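Local coordinates for uncharacterized protein (Bacteroides eggerthii, PDB 4FTD) that is of unknown function but joins an immunoglobulin-like domain to a six-bladed beta-propeller and may take part in carbohydrate metabolism, at residues D14-G26 and V33-F46. Residues are numbered along the deposited sequence; the frame is centred on the assembly and turned at random. Where two conformers were deposited one is given.
Sequences DTELLSIKILNAG and VEGTIDEAKKTINF
Ile22 and Val33 exchange both backbone bonds of an antiparallel hydrogen-bonded pair, Ile22 N to Val33 O (2.9 Å) and Val33 N to Ile22 O (2.8 Å). Gly35 N adds a third bond, to Ile20 O. Beyond Gly35 the strands part: the N-to-C directions of segments 17-22 and 36-38 make 145°, well short of a straight antiparallel pair, and water 1 fills the first step, accepting from Ile20 N and lying 2.7 Å from Gly35 O, within donating distance. On the inner face, Ile22 sets CD1 over the centre of the Phe46 ring, a CH-pi contact 3.6 Å from the centroid and almost on the ring normal, while Lys21 CA meets the ring at its edge. Ile20 sends CG2 against Ile44 CG2 (3.7 Å), with CG1 of Ile37 beside it. Because CG of Leu17 stands trans to its backbone N (chi1 -179°), CD2 reaches Ile44 CD1 at 3.2 Å, tighter than normal van der Waals contact; the two side chains cross at about a right angle. Ile37 CD1 lies between the diverging backbones, 3.6 Å from Ser19 CA. Leu90 of strand 85-93 covers Leu17, Ile20 and Ile44. The other face is looser and wetter: Glu34, bent at chi2, curls its carboxylate back toward water 1, and Lys21 NZ stays 5.2 Å from Glu34 OE1, with a long, weak ion pair to Glu61. At the splayed end Glu39 comes near Glu16, but its carboxylate is held by Lys42, Lys99 and the hydroxyl of Tyr101, which probably offsets the like charges. A strand pair zipped at one end, bridged by one water at the next step and spaced by Ile37 after it, fits the beta-sandwich core of this protein's immunoglobulin-like domain, remote from the propeller.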
# COMPACT_ATOMS: atom_id res chain seq x y z
N ASP A 14 49.71 1.51 -31.39
CA ASP A 14 49.07 1.49 -30.04
C ASP A 14 47.90 0.51 -30.09
O ASP A 14 47.88 -0.48 -29.34
CB ASP A 14 48.56 2.89 -29.67
N THR A 15 46.97 0.79 -31.00
CA THR A 15 45.75 0.01 -31.30
C THR A 15 44.63 -0.02 -30.24
O THR A 15 44.38 -1.05 -29.61
CB THR A 15 46.05 -1.41 -31.85
OG1 THR A 15 44.88 -1.91 -32.51
CG2 THR A 15 46.52 -2.39 -30.78
N GLU A 16 43.95 1.12 -30.08
CA GLU A 16 42.81 1.22 -29.18
C GLU A 16 41.70 2.17 -29.64
O GLU A 16 41.88 2.98 -30.55
CB GLU A 16 43.21 1.53 -27.76
CG GLU A 16 44.11 2.71 -27.57
CD GLU A 16 44.50 2.78 -26.12
OE1 GLU A 16 43.75 3.39 -25.34
OE2 GLU A 16 45.53 2.18 -25.77
N LEU A 17 40.53 1.96 -29.03
CA LEU A 17 39.31 2.68 -29.32
C LEU A 17 39.24 3.75 -28.28
O LEU A 17 39.04 3.45 -27.12
CB LEU A 17 38.10 1.75 -29.20
CG LEU A 17 36.71 2.30 -29.49
CD1 LEU A 17 36.67 2.77 -30.93
CD2 LEU A 17 35.71 1.19 -29.19
N LEU A 18 39.38 5.00 -28.71
CA LEU A 18 39.36 6.18 -27.83
C LEU A 18 37.93 6.72 -27.56
O LEU A 18 37.63 7.22 -26.48
CB LEU A 18 40.29 7.24 -28.44
CG LEU A 18 41.71 6.79 -28.79
CD1 LEU A 18 42.48 7.83 -29.58
CD2 LEU A 18 42.43 6.42 -27.51
N SER A 19 37.02 6.62 -28.53
CA SER A 19 35.61 7.01 -28.32
C SER A 19 34.74 6.37 -29.39
O SER A 19 35.24 6.01 -30.45
CB SER A 19 35.41 8.53 -28.32
OG SER A 19 35.59 9.07 -29.62
N ILE A 20 33.46 6.21 -29.10
CA ILE A 20 32.55 5.56 -30.03
C ILE A 20 31.12 6.09 -29.79
O ILE A 20 30.73 6.42 -28.66
CB ILE A 20 32.66 4.01 -29.89
CG1 ILE A 20 31.95 3.29 -31.07
CG2 ILE A 20 32.23 3.56 -28.48
CD1 ILE A 20 32.23 1.81 -31.22
N LYS A 21 30.39 6.25 -30.88
CA LYS A 21 28.99 6.61 -30.85
C LYS A 21 28.22 5.84 -31.89
O LYS A 21 28.77 5.50 -32.96
CB LYS A 21 28.74 8.11 -31.02
CG LYS A 21 29.83 8.96 -31.61
CD LYS A 21 29.33 10.39 -31.85
CE LYS A 21 30.46 11.40 -31.99
NZ LYS A 21 30.00 12.74 -32.49
N ILE A 22 26.97 5.57 -31.54
CA ILE A 22 25.96 5.06 -32.49
C ILE A 22 25.28 6.32 -33.04
O ILE A 22 24.86 7.19 -32.28
CB ILE A 22 24.96 4.13 -31.81
CG1 ILE A 22 25.62 2.79 -31.44
CG2 ILE A 22 23.72 3.88 -32.69
CD1 ILE A 22 24.84 2.04 -30.39
N LEU A 23 25.20 6.45 -34.35
CA LEU A 23 24.67 7.67 -34.96
C LEU A 23 23.17 7.59 -35.28
O LEU A 23 22.51 8.61 -35.47
CB LEU A 23 25.46 7.98 -36.24
CG LEU A 23 26.97 8.14 -36.13
CD1 LEU A 23 27.50 8.20 -37.58
CD2 LEU A 23 27.35 9.40 -35.34
N ASN A 24 22.59 6.39 -35.27
CA ASN A 24 21.22 6.21 -35.79
C ASN A 24 20.27 5.40 -34.89
O ASN A 24 19.55 4.53 -35.37
CB ASN A 24 21.28 5.67 -37.23
CG ASN A 24 21.86 4.27 -37.32
OD1 ASN A 24 22.56 3.81 -36.43
ND2 ASN A 24 21.61 3.60 -38.45
N ALA A 25 20.26 5.73 -33.60
CA ALA A 25 19.33 5.12 -32.62
C ALA A 25 17.99 5.82 -32.74
O ALA A 25 17.85 6.79 -33.48
CB ALA A 25 19.89 5.24 -31.18
N GLY A 26 16.98 5.28 -32.06
CA GLY A 26 15.64 5.84 -32.02
C GLY A 26 14.76 5.40 -33.15
O GLY A 26 15.25 4.91 -34.17
N VAL A 33 24.20 8.44 -29.83
CA VAL A 33 24.34 7.90 -28.48
C VAL A 33 25.81 7.53 -28.22
O VAL A 33 26.41 6.75 -28.96
CB VAL A 33 23.47 6.66 -28.26
CG1 VAL A 33 23.62 6.17 -26.83
CG2 VAL A 33 22.01 7.00 -28.53
N GLU A 34 26.39 8.13 -27.20
CA GLU A 34 27.78 7.97 -26.86
C GLU A 34 27.99 6.65 -26.10
O GLU A 34 27.19 6.27 -25.24
CB GLU A 34 28.21 9.17 -25.99
CG GLU A 34 29.71 9.40 -25.88
CD GLU A 34 30.31 10.06 -27.12
OE1 GLU A 34 29.69 11.01 -27.64
OE2 GLU A 34 31.42 9.65 -27.56
N GLY A 35 29.07 5.94 -26.42
CA GLY A 35 29.44 4.71 -25.74
C GLY A 35 30.43 4.93 -24.61
O GLY A 35 31.15 5.94 -24.61
N THR A 36 30.46 3.99 -23.67
CA THR A 36 31.44 3.97 -22.59
C THR A 36 32.39 2.79 -22.84
O THR A 36 31.95 1.65 -22.91
CB THR A 36 30.76 3.83 -21.21
OG1 THR A 36 29.82 4.89 -21.06
CG2 THR A 36 31.79 3.88 -20.05
N ILE A 37 33.69 3.08 -22.93
CA ILE A 37 34.73 2.08 -23.20
C ILE A 37 35.47 1.75 -21.92
O ILE A 37 35.96 2.65 -21.25
CB ILE A 37 35.74 2.58 -24.25
CG1 ILE A 37 34.99 3.04 -25.52
CG2 ILE A 37 36.76 1.48 -24.60
CD1 ILE A 37 35.73 4.04 -26.37
N ASP A 38 35.51 0.48 -21.55
CA ASP A 38 36.32 0.03 -20.42
C ASP A 38 37.51 -0.68 -21.06
O ASP A 38 37.40 -1.82 -21.48
CB ASP A 38 35.54 -0.91 -19.50
CG ASP A 38 36.28 -1.20 -18.20
OD1 ASP A 38 37.52 -1.37 -18.24
OD2 ASP A 38 35.61 -1.25 -17.15
N GLU A 39 38.65 0.01 -21.14
CA GLU A 39 39.82 -0.53 -21.84
C GLU A 39 40.43 -1.78 -21.19
O GLU A 39 40.91 -2.65 -21.90
CB GLU A 39 40.89 0.55 -22.01
CG GLU A 39 42.12 0.11 -22.80
CD GLU A 39 41.81 -0.33 -24.21
OE1 GLU A 39 40.84 0.21 -24.79
OE2 GLU A 39 42.52 -1.20 -24.75
N ALA A 40 40.44 -1.85 -19.86
CA ALA A 40 41.02 -3.00 -19.15
C ALA A 40 40.19 -4.24 -19.44
O ALA A 40 40.74 -5.32 -19.69
CB ALA A 40 41.11 -2.74 -17.65
N LYS A 41 38.86 -4.08 -19.44
CA LYS A 41 37.92 -5.19 -19.69
C LYS A 41 37.60 -5.40 -21.18
O LYS A 41 36.98 -6.41 -21.54
CB LYS A 41 36.63 -4.96 -18.90
CG LYS A 41 36.86 -5.01 -17.40
CD LYS A 41 35.64 -4.57 -16.61
CE LYS A 41 35.97 -4.50 -15.12
NZ LYS A 41 34.95 -3.74 -14.36
N LYS A 42 38.04 -4.46 -22.03
CA LYS A 42 37.78 -4.52 -23.47
C LYS A 42 36.26 -4.64 -23.73
O LYS A 42 35.81 -5.53 -24.44
CB LYS A 42 38.55 -5.69 -24.14
CG LYS A 42 40.04 -5.84 -23.77
CD LYS A 42 40.96 -4.73 -24.27
CE LYS A 42 42.34 -4.86 -23.62
NZ LYS A 42 43.10 -3.58 -23.54
N THR A 43 35.48 -3.74 -23.13
CA THR A 43 34.03 -3.72 -23.33
C THR A 43 33.58 -2.33 -23.75
O THR A 43 34.26 -1.32 -23.49
CB THR A 43 33.26 -4.12 -22.05
OG1 THR A 43 33.51 -3.14 -21.04
CG2 THR A 43 33.70 -5.52 -21.54
N ILE A 44 32.44 -2.30 -24.42
CA ILE A 44 31.81 -1.07 -24.83
C ILE A 44 30.33 -1.20 -24.44
O ILE A 44 29.69 -2.20 -24.74
CB ILE A 44 31.91 -0.82 -26.35
CG1 ILE A 44 33.38 -0.84 -26.87
CG2 ILE A 44 31.23 0.52 -26.69
CD1 ILE A 44 33.52 -1.05 -28.38
N ASN A 45 29.83 -0.19 -23.74
CA ASN A 45 28.40 -0.08 -23.40
C ASN A 45 27.81 1.25 -23.86
O ASN A 45 28.52 2.21 -24.13
CB ASN A 45 28.16 -0.28 -21.89
CG ASN A 45 28.33 -1.71 -21.50
OD1 ASN A 45 27.39 -2.49 -21.63
ND2 ASN A 45 29.55 -2.11 -21.15
N PHE A 46 26.49 1.26 -23.95
CA PHE A 46 25.70 2.43 -24.31
C PHE A 46 24.50 2.52 -23.40
O PHE A 46 24.06 1.50 -22.89
CB PHE A 46 25.17 2.29 -25.74
CG PHE A 46 26.24 2.23 -26.78
CD1 PHE A 46 26.78 1.01 -27.15
CD2 PHE A 46 26.71 3.39 -27.38
CE1 PHE A 46 27.79 0.94 -28.12
CE2 PHE A 46 27.73 3.34 -28.32
CZ PHE A 46 28.26 2.11 -28.69
O HOH W 1 32.89 7.13 -26.37